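Two-component sensor histidine kinase (Nostoc sp., PDB 6OZB) probably senses light through a bilin-binding GAF domain of a cyanobacterial phytochrome, here carrying phycoerythrobilin, and relays the signal to its own histidine kinase part. Local coordinates at residues K100-V105 with S115-L120; E128-R133 with V176-L181. The protein carries 1 engineered substitution. All coordinates share one frame; numbering follows the deposited sequence. Where two conformers were deposited one is given.

Contact 1 of 2, residues K100-V105 with S115-L120; sequences KVRSIV and SPVHDL. With PEB (phycoerythrobilin), chain F.
R102 and S115 form an antiparallel hydrogen-bonded pair in the beta hairpin of strands 102-106 and 111-115, part of the GAF-domain sheet. The backbone bonds run both ways. R102 N donates to S115 O at 3.0 Å, and S115 N donates back to R102 O.

The side chains add a second set of polar bonds. The R102 chain bends at chi2 (82°) and chi3 (56°), which turns its guanidinium toward S115. It then grips S115 side-on. NE donates to S115 O at 2.8 Å, from above the carbonyl plane. NH2 donates to S115 OG at 2.9 Å in a straighter bond of 166°. Both acceptors lie close to the guanidinium plane. S115 O thus takes two donors, R102 N and R102 NE, from opposite faces of its carbonyl group. R102 NH1 is held by Q185 of helix 178-201, so the guanidinium ties that helix to the strand pair.

Apolar contact covers one guanidinium face. The CG2 methyl of V117 sits over it, offset toward the rim, and touches R102 CD at 3.6 Å. The two side chains cross at about a right angle.

Farther along strand 102-106, S103 and V105 line part of the bilin pocket. V105 CG2 lies 3.6 Å from O2C of a phycoerythrobilin propionate, and S103 CB approaches O1C of the same carboxylate at 3.3 Å.

Contact 2 of 2, residues E128-R133 with V176-L181; sequences EDICYR and VSEDEL. With PEB (phycoerythrobilin), chain F.
I130 and E178 meet where the approach to strand 131-134, outermost in this chain's GAF sheet, passes the start of the C-terminal helix 178-201. The two side chains come from opposite directions.

The I130 side chain can be followed outward. CB lies 4.0 Å from E178 OE1. CG1, placed beside the backbone N by chi1, comes to 3.3 Å from the same oxygen. CD1 packs against the E178 carboxylate, near CD and OE2, and also meets L181 CD1 at 3.6 Å. The tip of I130 thus touches the carboxylate on one side and, roughly at right angles to it, the L181 methyl, three residues further along the helix.

E178 bends at chi2 (-79°) to bring its carboxylate back toward I130, just ahead of the strand. OE1 accepts from I130 N at 3.2 Å, on its syn side and 17° out of the carboxylate plane. The N-H angle of 138° makes this bond far from straight. D129 OD1 is a like-charge neighbour, 4.5 Å from E178 OE1, but D129 is poorly ordered and its carboxylate only loosely placed. An alanine in place of E178 would probably leave I130 N without this acceptor and uncover part of the isoleucine side chain.

S177 is the N-cap of the helix, its OG accepting from E180 N. Next to it, two waters link Y132 OH to the backbone of V176, one through N and the other through O.

R133, the last residue of 128-133, extends into the bilin pocket. Its guanidinium meets a phycoerythrobilin propionate edge-on with two nearly straight bonds, NH1 to O2B at 2.9 Å and NH2 to O1B at 2.7 Å.

How the contacts relate
Contact 1 and contact 2 lie in one GAF domain, with centres about 9 Å apart. They follow in series along the chain: 100-105 and 115-120 come first, then 128-133 and 176-181. Both reach the same antiparallel sheet, in which strand 111-115 lies between 102-106 and 131-134. Helix 178-201 starts in contact 2 and packs on I104, S115 and V117 of contact 1. The two touch mainly through I104, whose CD1 packs on V176, I130 and the hydroxyl of Y132, and also where P116 packs on E128. Each also reaches the bound phycoerythrobilin, at different propionates. The chromophore pocket and the C-terminal helix are therefore joined through the same few strands.

Contact 1 of 2, residues K100-V105 with S115-L120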
ATOM      1  N   LYS C 100      17.087   3.401  -8.555  1.00 28.18           N
ATOM      2  CA  LYS C 100      17.862   3.061  -7.385  1.00 29.70           C
ATOM      3  C   LYS C 100      16.939   2.663  -6.231  1.00 29.26           C
ATOM      4  O   LYS C 100      17.128   3.067  -5.087  1.00 23.84           O
ATOM      5  CB  LYS C 100      18.770   4.234  -6.992  1.00 29.90           C
ATOM      6  CG  LYS C 100      19.632   4.714  -8.149  1.00 33.10           C
ATOM      7  CD  LYS C 100      20.856   5.459  -7.647  1.00 55.84           C
ATOM      8  CE  LYS C 100      21.813   5.846  -8.789  1.00 67.97           C
ATOM      9  NZ  LYS C 100      21.139   5.903 -10.116  1.00 68.95           N
ATOM     10  N   VAL C 101      15.931   1.867  -6.553  1.00 21.70           N
ATOM     11  CA  VAL C 101      14.932   1.483  -5.586  1.00 21.76           C
ATOM     12  C   VAL C 101      15.515   0.655  -4.416  1.00 20.85           C
ATOM     13  O   VAL C 101      16.410  -0.175  -4.611  1.00 18.72           O
ATOM     14  CB  VAL C 101      13.801   0.694  -6.300  1.00 33.13           C
ATOM     15  CG1 VAL C 101      14.217  -0.743  -6.567  1.00 34.50           C
ATOM     16  CG2 VAL C 101      12.552   0.725  -5.490  1.00 35.99           C
ATOM     17  N   ARG C 102      15.008   0.921  -3.213  1.00 17.56           N
ATOM     18  CA  ARG C 102      15.227   0.098  -2.027  1.00 17.41           C
ATOM     19  C   ARG C 102      13.937  -0.677  -1.833  1.00 16.71           C
ATOM     20  O   ARG C 102      12.864  -0.112  -2.001  1.00 18.18           O
ATOM     21  CB  ARG C 102      15.568   0.947  -0.809  1.00 20.35           C
ATOM     22  CG  ARG C 102      16.891   1.757  -0.949  1.00 23.62           C
ATOM     23  CD  ARG C 102      16.720   3.044  -1.724  1.00 24.96           C
ATOM     24  NE  ARG C 102      15.703   3.917  -1.151  1.00 25.67           N
ATOM     25  CZ  ARG C 102      15.912   4.778  -0.159  1.00 31.72           C
ATOM     26  NH1 ARG C 102      17.105   4.879   0.428  1.00 29.33           N
ATOM     27  NH2 ARG C 102      14.911   5.506   0.279  1.00 33.36           N
ATOM     28  N   SER C 103      14.037  -1.963  -1.505  1.00 16.20           N
ATOM     29  CA  SER C 103      12.862  -2.833  -1.462  1.00 19.16           C
ATOM     30  C   SER C 103      12.757  -3.598  -0.161  1.00 16.44           C
ATOM     31  O   SER C 103      13.739  -4.167   0.287  1.00 18.55           O
ATOM     32  CB  SER C 103      12.907  -3.843  -2.595  1.00 16.06           C
ATOM     33  OG  SER C 103      12.894  -3.242  -3.872  1.00 21.68           O
ATOM     34  N   ILE C 104      11.551  -3.605   0.416  1.00 15.81           N
ATOM     35  CA  ILE C 104      11.217  -4.353   1.619  1.00 13.45           C
ATOM     36  C   ILE C 104      10.155  -5.396   1.281  1.00 12.26           C
ATOM     37  O   ILE C 104       9.051  -5.019   0.946  1.00 16.44           O
ATOM     38  CB  ILE C 104      10.648  -3.429   2.715  1.00 15.16           C
ATOM     39  CG1 ILE C 104      11.636  -2.321   3.099  1.00 17.40           C
ATOM     40  CG2 ILE C 104      10.193  -4.235   3.919  1.00 17.09           C
ATOM     41  CD1 ILE C 104      10.962  -1.095   3.731  1.00 19.52           C
ATOM     42  N   VAL C 105      10.473  -6.688   1.396  1.00 13.08           N
ATOM     43  CA  VAL C 105       9.489  -7.743   1.168  1.00 14.41           C
ATOM     44  C   VAL C 105       9.000  -8.249   2.503  1.00 15.12           C
ATOM     45  O   VAL C 105       9.789  -8.612   3.360  1.00 13.94           O
ATOM     46  CB  VAL C 105      10.062  -8.921   0.327  1.00 15.03           C
ATOM     47  CG1 VAL C 105       9.015  -9.974   0.100  1.00 18.47           C
ATOM     48  CG2 VAL C 105      10.567  -8.403  -1.008  1.00 20.15           C
ATOM     49  N   SER C 115      10.999   2.203  -2.367  1.00 18.77           N
ATOM     50  CA  SER C 115      11.293   3.609  -2.144  1.00 20.83           C
ATOM     51  C   SER C 115      12.432   3.989  -3.063  1.00 24.79           C
ATOM     52  O   SER C 115      13.526   3.465  -2.912  1.00 22.64           O
ATOM     53  CB  SER C 115      11.666   3.864  -0.681  1.00 23.61           C
ATOM     54  OG  SER C 115      12.086   5.186  -0.489  1.00 35.47           O
ATOM     55  N   PRO C 116      12.166   4.836  -4.064  1.00 30.05           N
ATOM     56  CA  PRO C 116      13.251   5.347  -4.893  1.00 39.82           C
ATOM     57  C   PRO C 116      14.047   6.374  -4.128  1.00 49.29           C
ATOM     58  O   PRO C 116      13.514   6.974  -3.186  1.00 47.18           O
ATOM     59  CB  PRO C 116      12.525   6.023  -6.066  1.00 40.81           C
ATOM     60  CG  PRO C 116      11.115   5.581  -5.977  1.00 36.23           C
ATOM     61  CD  PRO C 116      10.863   5.320  -4.547  1.00 42.94           C
ATOM     62  N   VAL C 117      15.298   6.571  -4.527  1.00 51.57           N
ATOM     63  CA  VAL C 117      16.093   7.684  -4.034  1.00 74.22           C
ATOM     64  C   VAL C 117      15.791   8.857  -4.959  1.00 91.80           C
ATOM     65  O   VAL C 117      15.642  10.002  -4.526  1.00 95.05           O
ATOM     66  CB  VAL C 117      17.585   7.370  -4.031  1.00 81.49           C
ATOM     67  CG1 VAL C 117      18.376   8.582  -3.559  1.00 85.78           C
ATOM     68  CG2 VAL C 117      17.856   6.190  -3.132  1.00 86.15           C
ATOM     69  N   HIS C 118      15.701   8.523  -6.244  1.00114.15           N
ATOM     70  CA  HIS C 118      15.435   9.456  -7.335  1.00125.19           C
ATOM     71  C   HIS C 118      14.792   8.583  -8.416  1.00113.15           C
ATOM     72  O   HIS C 118      15.307   7.507  -8.714  1.00105.39           O
ATOM     73  CB  HIS C 118      16.733  10.161  -7.752  1.00139.64           C
ATOM     74  CG  HIS C 118      17.100  11.303  -6.851  1.00147.37           C
ATOM     75  ND1 HIS C 118      16.154  12.061  -6.195  1.00147.01           N
ATOM     76  CD2 HIS C 118      18.304  11.779  -6.452  1.00147.91           C
ATOM     77  CE1 HIS C 118      16.757  12.978  -5.459  1.00144.57           C
ATOM     78  NE2 HIS C 118      18.062  12.828  -5.596  1.00145.37           N
ATOM     79  N   ASP C 119      13.707   9.050  -9.035  1.00111.56           N
ATOM     80  CA  ASP C 119      12.736   8.132  -9.635  1.00119.93           C
ATOM     81  C   ASP C 119      12.575   8.143 -11.169  1.00130.29           C
ATOM     82  O   ASP C 119      13.190   7.322 -11.853  1.00126.92           O
ATOM     83  CB  ASP C 119      11.368   8.426  -8.987  1.00120.81           C
ATOM     84  CG  ASP C 119      10.412   7.249  -9.050  1.00118.31           C
ATOM     85  OD1 ASP C 119      10.732   6.243  -9.714  1.00119.42           O
ATOM     86  OD2 ASP C 119       9.328   7.340  -8.435  1.00115.31           O
ATOM     87  N   LEU C 120      11.762   9.048 -11.709  1.00147.57           N
ATOM     88  CA  LEU C 120      11.170   8.844 -13.040  1.00153.45           C
ATOM     89  C   LEU C 120      12.114   9.086 -14.227  1.00158.66           C
ATOM     90  O   LEU C 120      13.032   9.908 -14.162  1.00164.00           O
ATOM     91  CB  LEU C 120       9.924   9.729 -13.189  1.00147.39           C
ATOM     92  CG  LEU C 120       8.587   8.977 -13.092  1.00130.26           C
ATOM     93  CD1 LEU C 120       7.422   9.923 -12.850  1.00122.95           C
ATOM     94  CD2 LEU C 120       8.345   8.157 -14.350  1.00123.84           C
TER
HETATM   95  CHC PEB F 900      17.119 -12.026  -5.858  1.00 20.30           C
HETATM   96  NC  PEB F 900      14.906 -11.213  -6.772  1.00 21.58           N
HETATM   97  C1C PEB F 900      14.187 -10.063  -6.886  1.00 20.45           C
HETATM   98  C2C PEB F 900      14.873  -9.026  -6.305  1.00 22.80           C
HETATM   99  C3C PEB F 900      16.060  -9.530  -5.818  1.00 21.96           C
HETATM  100  C4C PEB F 900      16.069 -10.910  -6.123  1.00 16.88           C
HETATM  101  CMC PEB F 900      17.080  -8.640  -5.133  1.00 26.08           C
HETATM  102  CAC PEB F 900      14.322  -7.562  -6.255  1.00 15.89           C
HETATM  103  CBC PEB F 900      13.231  -7.427  -5.206  1.00 21.89           C
HETATM  104  CGC PEB F 900      13.878  -7.319  -3.850  1.00 28.33           C
HETATM  105  O1C PEB F 900      14.697  -6.378  -3.648  1.00 24.48           O
HETATM  106  O2C PEB F 900      13.601  -8.142  -2.927  1.00 21.85           O
HETATM  107  ND  PEB F 900      17.515 -11.539  -3.510  1.00 28.29           N
HETATM  108  C1D PEB F 900      18.130 -11.631  -4.899  1.00 27.37           C
HETATM  109  C2D PEB F 900      19.103 -12.704  -4.754  1.00 25.39           C
HETATM  110  C3D PEB F 900      19.088 -13.237  -3.482  1.00 28.86           C
HETATM  111  C4D PEB F 900      18.160 -12.567  -2.648  1.00 33.05           C
HETATM  112  CMD PEB F 900      19.948 -13.240  -5.941  1.00 28.57           C
HETATM  113  CAD PEB F 900      19.906 -14.473  -3.067  1.00 48.75           C
HETATM  114  CBD PEB F 900      20.538 -14.467  -1.853  1.00 56.99           C
HETATM  115  OD  PEB F 900      17.918 -12.760  -1.466  1.00 29.20           O
HETATM  116  NA  PEB F 900      12.965 -15.187  -9.192  1.00 24.13           N
HETATM  117  C1A PEB F 900      13.485 -16.506  -9.296  1.00 30.03           C
HETATM  118  C2A PEB F 900      12.838 -17.206 -10.463  1.00 25.55           C
HETATM  119  C3A PEB F 900      11.882 -16.216 -11.108  1.00 25.94           C
HETATM  120  C4A PEB F 900      12.006 -14.942 -10.248  1.00 25.41           C
HETATM  121  CMA PEB F 900      13.886 -17.779 -11.469  1.00 28.90           C
HETATM  122  CBA PEB F 900      10.141 -17.895 -11.983  1.00 26.91           C
HETATM  123  OA  PEB F 900      14.339 -16.963  -8.555  1.00 28.26           O
HETATM  124  CHA PEB F 900      11.223 -13.844 -10.453  1.00 19.65           C
HETATM  125  CAA PEB F 900      10.400 -16.594 -11.198  1.00 23.54           C
HETATM  126  NB  PEB F 900      12.485 -12.119  -8.791  1.00 17.61           N
HETATM  127  C1B PEB F 900      11.384 -12.548  -9.663  1.00 19.17           C
HETATM  128  C2B PEB F 900      10.368 -11.526  -9.744  1.00 17.53           C
HETATM  129  C3B PEB F 900      10.804 -10.441  -8.918  1.00 17.51           C
HETATM  130  C4B PEB F 900      12.140 -10.773  -8.306  1.00 21.89           C
HETATM  131  CHB PEB F 900      12.792  -9.884  -7.487  1.00 18.16           C
HETATM  132  CMB PEB F 900       9.112 -11.618 -10.551  1.00 20.81           C
HETATM  133  CAB PEB F 900      10.057  -9.145  -8.682  1.00 17.13           C
HETATM  134  CBB PEB F 900       9.294  -9.250  -7.380  1.00 17.57           C
HETATM  135  CGB PEB F 900       8.445  -7.979  -7.312  1.00 22.39           C
HETATM  136  O1B PEB F 900       9.046  -6.867  -7.215  1.00 27.88           O
HETATM  137  O2B PEB F 900       7.195  -8.050  -7.387  1.00 17.11           O

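Contact 2 of 2, residues E128-R133 with V176-L181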
ATOM      1  N   GLU C 128      11.048   9.641  -2.312  1.00132.02           N
ATOM      2  CA  GLU C 128       9.667   9.283  -1.982  1.00130.77           C
ATOM      3  C   GLU C 128       9.482   8.702  -0.570  1.00120.97           C
ATOM      4  O   GLU C 128      10.419   8.637   0.228  1.00121.78           O
ATOM      5  CB  GLU C 128       9.162   8.247  -2.991  1.00127.58           C
ATOM      6  CG  GLU C 128       9.165   8.698  -4.449  1.00123.06           C
ATOM      7  CD  GLU C 128       8.334   9.933  -4.699  1.00116.67           C
ATOM      8  OE1 GLU C 128       7.213  10.017  -4.157  1.00116.84           O
ATOM      9  OE2 GLU C 128       8.801  10.816  -5.451  1.00112.63           O
ATOM     10  N   ASP C 129       8.255   8.257  -0.302  1.00 94.16           N
ATOM     11  CA  ASP C 129       7.918   7.497   0.897  1.00 75.36           C
ATOM     12  C   ASP C 129       7.808   6.058   0.432  1.00 53.29           C
ATOM     13  O   ASP C 129       7.788   5.807  -0.774  1.00 39.04           O
ATOM     14  CB  ASP C 129       6.593   7.936   1.523  1.00 85.56           C
ATOM     15  CG  ASP C 129       6.592   9.378   1.948  1.00 93.76           C
ATOM     16  OD1 ASP C 129       7.681   9.920   2.220  1.00 93.52           O
ATOM     17  OD2 ASP C 129       5.493   9.969   2.007  1.00 96.17           O
ATOM     18  N   ILE C 130       7.702   5.116   1.361  1.00 44.75           N
ATOM     19  CA  ILE C 130       7.666   3.713   0.979  1.00 32.04           C
ATOM     20  C   ILE C 130       6.241   3.353   0.617  1.00 26.35           C
ATOM     21  O   ILE C 130       5.323   3.567   1.403  1.00 34.34           O
ATOM     22  CB  ILE C 130       8.154   2.792   2.097  1.00 36.28           C
ATOM     23  CG1 ILE C 130       9.564   3.188   2.529  1.00 44.26           C
ATOM     24  CG2 ILE C 130       8.144   1.345   1.622  1.00 33.62           C
ATOM     25  CD1 ILE C 130       9.980   2.593   3.851  1.00 50.74           C
ATOM     26  N   CYS C 131       6.078   2.816  -0.595  0.50 28.53           N
ATOM     27  CA  CYS C 131       4.776   2.443  -1.161  0.50 30.21           C
ATOM     28  C   CYS C 131       4.690   0.916  -1.321  0.50 24.30           C
ATOM     29  O   CYS C 131       5.570   0.305  -1.948  0.50 20.65           O
ATOM     30  CB  CYS C 131       4.573   3.149  -2.506  0.50 32.42           C
ATOM     31  SG  CYS C 131       2.999   2.808  -3.347  0.50 30.83           S
ATOM     32  N   TYR C 132       3.656   0.294  -0.750  1.00 17.03           N
ATOM     33  CA  TYR C 132       3.547  -1.162  -0.781  1.00 16.22           C
ATOM     34  C   TYR C 132       2.558  -1.666  -1.854  1.00 16.71           C
ATOM     35  O   TYR C 132       1.487  -1.117  -2.047  1.00 21.24           O
ATOM     36  CB  TYR C 132       3.124  -1.717   0.601  1.00 17.39           C
ATOM     37  CG  TYR C 132       4.251  -1.679   1.625  1.00 15.24           C
ATOM     38  CD1 TYR C 132       4.514  -0.522   2.356  1.00 15.71           C
ATOM     39  CD2 TYR C 132       5.055  -2.765   1.830  1.00 16.82           C
ATOM     40  CE1 TYR C 132       5.553  -0.473   3.253  1.00 16.47           C
ATOM     41  CE2 TYR C 132       6.102  -2.723   2.731  1.00 18.52           C
ATOM     42  CZ  TYR C 132       6.341  -1.570   3.438  1.00 15.96           C
ATOM     43  OH  TYR C 132       7.392  -1.534   4.342  1.00 19.07           O
ATOM     44  N   ARG C 133       2.949  -2.760  -2.507  1.00 16.20           N
ATOM     45  CA  ARG C 133       2.152  -3.395  -3.553  1.00 16.69           C
ATOM     46  C   ARG C 133       2.321  -4.904  -3.438  1.00 15.96           C
ATOM     47  O   ARG C 133       3.235  -5.360  -2.774  1.00 15.16           O
ATOM     48  CB  ARG C 133       2.598  -2.922  -4.939  1.00 17.38           C
ATOM     49  CG  ARG C 133       4.056  -3.269  -5.257  1.00 17.28           C
ATOM     50  CD  ARG C 133       4.409  -3.009  -6.726  1.00 19.19           C
ATOM     51  NE  ARG C 133       5.846  -3.225  -6.970  1.00 20.02           N
ATOM     52  CZ  ARG C 133       6.429  -4.414  -7.169  1.00 23.61           C
ATOM     53  NH1 ARG C 133       5.716  -5.530  -7.152  1.00 19.33           N
ATOM     54  NH2 ARG C 133       7.745  -4.490  -7.389  1.00 20.40           N
ATOM     55  N   VAL C 176       9.763  -2.565   8.810  1.00 19.69           N
ATOM     56  CA  VAL C 176      10.948  -1.823   8.459  1.00 17.40           C
ATOM     57  C   VAL C 176      10.585  -0.369   8.298  1.00 20.31           C
ATOM     58  O   VAL C 176       9.669  -0.021   7.555  1.00 21.21           O
ATOM     59  CB  VAL C 176      11.602  -2.382   7.153  1.00 24.15           C
ATOM     60  CG1 VAL C 176      12.828  -1.560   6.764  1.00 20.43           C
ATOM     61  CG2 VAL C 176      11.950  -3.832   7.312  1.00 21.83           C
ATOM     62  N   SER C 177      11.313   0.468   9.025  1.00 20.54           N
ATOM     63  CA  SER C 177      11.082   1.901   9.060  1.00 22.31           C
ATOM     64  C   SER C 177      11.912   2.649   8.035  1.00 21.06           C
ATOM     65  O   SER C 177      12.914   2.145   7.526  1.00 21.64           O
ATOM     66  CB  SER C 177      11.435   2.456  10.433  1.00 31.94           C
ATOM     67  OG  SER C 177      12.855   2.451  10.603  1.00 30.54           O
ATOM     68  N   GLU C 178      11.512   3.883   7.768  1.00 23.53           N
ATOM     69  CA  GLU C 178      12.291   4.767   6.912  1.00 27.68           C
ATOM     70  C   GLU C 178      13.703   4.942   7.432  1.00 31.95           C
ATOM     71  O   GLU C 178      14.648   4.976   6.653  1.00 27.35           O
ATOM     72  CB  GLU C 178      11.626   6.131   6.825  1.00 27.73           C
ATOM     73  CG  GLU C 178      10.230   6.111   6.219  1.00 40.81           C
ATOM     74  CD  GLU C 178      10.247   6.011   4.704  1.00 57.05           C
ATOM     75  OE1 GLU C 178       9.156   6.094   4.097  1.00 65.10           O
ATOM     76  OE2 GLU C 178      11.346   5.858   4.120  1.00 58.03           O
ATOM     77  N   ASP C 179      13.844   5.040   8.749  1.00 25.45           N
ATOM     78  CA  ASP C 179      15.153   5.256   9.356  1.00 27.37           C
ATOM     79  C   ASP C 179      16.112   4.123   9.045  1.00 21.55           C
ATOM     80  O   ASP C 179      17.306   4.355   8.837  1.00 24.23           O
ATOM     81  CB  ASP C 179      15.029   5.421  10.870  1.00 35.47           C
ATOM     82  CG  ASP C 179      14.559   6.809  11.276  1.00 50.13           C
ATOM     83  OD1 ASP C 179      14.246   7.639  10.388  1.00 49.75           O
ATOM     84  OD2 ASP C 179      14.523   7.069  12.499  1.00 51.98           O
ATOM     85  N   GLU C 180      15.605   2.895   9.027  1.00 20.28           N
ATOM     86  CA  GLU C 180      16.413   1.740   8.677  1.00 23.62           C
ATOM     87  C   GLU C 180      16.803   1.781   7.211  1.00 20.03           C
ATOM     88  O   GLU C 180      17.935   1.441   6.874  1.00 21.19           O
ATOM     89  CB  GLU C 180      15.696   0.433   8.992  1.00 22.80           C
ATOM     90  CG  GLU C 180      16.463  -0.809   8.522  1.00 22.87           C
ATOM     91  CD  GLU C 180      15.881  -2.120   9.083  1.00 35.73           C
ATOM     92  OE1 GLU C 180      15.232  -2.088  10.150  1.00 33.56           O
ATOM     93  OE2 GLU C 180      16.092  -3.181   8.460  1.00 35.14           O
ATOM     94  N   LEU C 181      15.906   2.213   6.331  1.00 19.79           N
ATOM     95  CA  LEU C 181      16.308   2.313   4.930  1.00 24.79           C
ATOM     96  C   LEU C 181      17.345   3.392   4.763  1.00 21.13           C
ATOM     97  O   LEU C 181      18.240   3.247   3.949  1.00 20.82           O
ATOM     98  CB  LEU C 181      15.160   2.630   3.972  1.00 20.27           C
ATOM     99  CG  LEU C 181      14.111   1.588   3.685  1.00 24.57           C
ATOM    100  CD1 LEU C 181      13.258   2.129   2.540  1.00 32.38           C
ATOM    101  CD2 LEU C 181      14.752   0.261   3.324  1.00 25.77           C
TER
HETATM  102  CHC PEB F 900      17.119 -12.026  -5.858  1.00 20.30           C
HETATM  103  NC  PEB F 900      14.906 -11.213  -6.772  1.00 21.58           N
HETATM  104  C1C PEB F 900      14.187 -10.063  -6.886  1.00 20.45           C
HETATM  105  C2C PEB F 900      14.873  -9.026  -6.305  1.00 22.80           C
HETATM  106  C3C PEB F 900      16.060  -9.530  -5.818  1.00 21.96           C
HETATM  107  C4C PEB F 900      16.069 -10.910  -6.123  1.00 16.88           C
HETATM  108  CMC PEB F 900      17.080  -8.640  -5.133  1.00 26.08           C
HETATM  109  CAC PEB F 900      14.322  -7.562  -6.255  1.00 15.89           C
HETATM  110  CBC PEB F 900      13.231  -7.427  -5.206  1.00 21.89           C
HETATM  111  CGC PEB F 900      13.878  -7.319  -3.850  1.00 28.33           C
HETATM  112  O1C PEB F 900      14.697  -6.378  -3.648  1.00 24.48           O
HETATM  113  O2C PEB F 900      13.601  -8.142  -2.927  1.00 21.85           O
HETATM  114  ND  PEB F 900      17.515 -11.539  -3.510  1.00 28.29           N
HETATM  115  C1D PEB F 900      18.130 -11.631  -4.899  1.00 27.37           C
HETATM  116  C2D PEB F 900      19.103 -12.704  -4.754  1.00 25.39           C
HETATM  117  C3D PEB F 900      19.088 -13.237  -3.482  1.00 28.86           C
HETATM  118  C4D PEB F 900      18.160 -12.567  -2.648  1.00 33.05           C
HETATM  119  CMD PEB F 900      19.948 -13.240  -5.941  1.00 28.57           C
HETATM  120  CAD PEB F 900      19.906 -14.473  -3.067  1.00 48.75           C
HETATM  121  CBD PEB F 900      20.538 -14.467  -1.853  1.00 56.99           C
HETATM  122  OD  PEB F 900      17.918 -12.760  -1.466  1.00 29.20           O
HETATM  123  NA  PEB F 900      12.965 -15.187  -9.192  1.00 24.13           N
HETATM  124  C1A PEB F 900      13.485 -16.506  -9.296  1.00 30.03           C
HETATM  125  C2A PEB F 900      12.838 -17.206 -10.463  1.00 25.55           C
HETATM  126  C3A PEB F 900      11.882 -16.216 -11.108  1.00 25.94           C
HETATM  127  C4A PEB F 900      12.006 -14.942 -10.248  1.00 25.41           C
HETATM  128  CMA PEB F 900      13.886 -17.779 -11.469  1.00 28.90           C
HETATM  129  CBA PEB F 900      10.141 -17.895 -11.983  1.00 26.91           C
HETATM  130  OA  PEB F 900      14.339 -16.963  -8.555  1.00 28.26           O
HETATM  131  CHA PEB F 900      11.223 -13.844 -10.453  1.00 19.65           C
HETATM  132  CAA PEB F 900      10.400 -16.594 -11.198  1.00 23.54           C
HETATM  133  NB  PEB F 900      12.485 -12.119  -8.791  1.00 17.61           N
HETATM  134  C1B PEB F 900      11.384 -12.548  -9.663  1.00 19.17           C
HETATM  135  C2B PEB F 900      10.368 -11.526  -9.744  1.00 17.53           C
HETATM  136  C3B PEB F 900      10.804 -10.441  -8.918  1.00 17.51           C
HETATM  137  C4B PEB F 900      12.140 -10.773  -8.306  1.00 21.89           C
HETATM  138  CHB PEB F 900      12.792  -9.884  -7.487  1.00 18.16           C
HETATM  139  CMB PEB F 900       9.112 -11.618 -10.551  1.00 20.81           C
HETATM  140  CAB PEB F 900      10.057  -9.145  -8.682  1.00 17.13           C
HETATM  141  CBB PEB F 900       9.294  -9.250  -7.380  1.00 17.57           C
HETATM  142  CGB PEB F 900       8.445  -7.979  -7.312  1.00 22.39           C
HETATM  143  O1B PEB F 900       9.046  -6.867  -7.215  1.00 27.88           O
HETATM  144  O2B PEB F 900       7.195  -8.050  -7.387  1.00 17.11           O
HETATM  145  O   HOH W   1       7.627  -3.032   6.753  1.00 18.81           O
HETATM  146  O   HOH W   2       7.891   0.641   5.602  1.00 22.93           O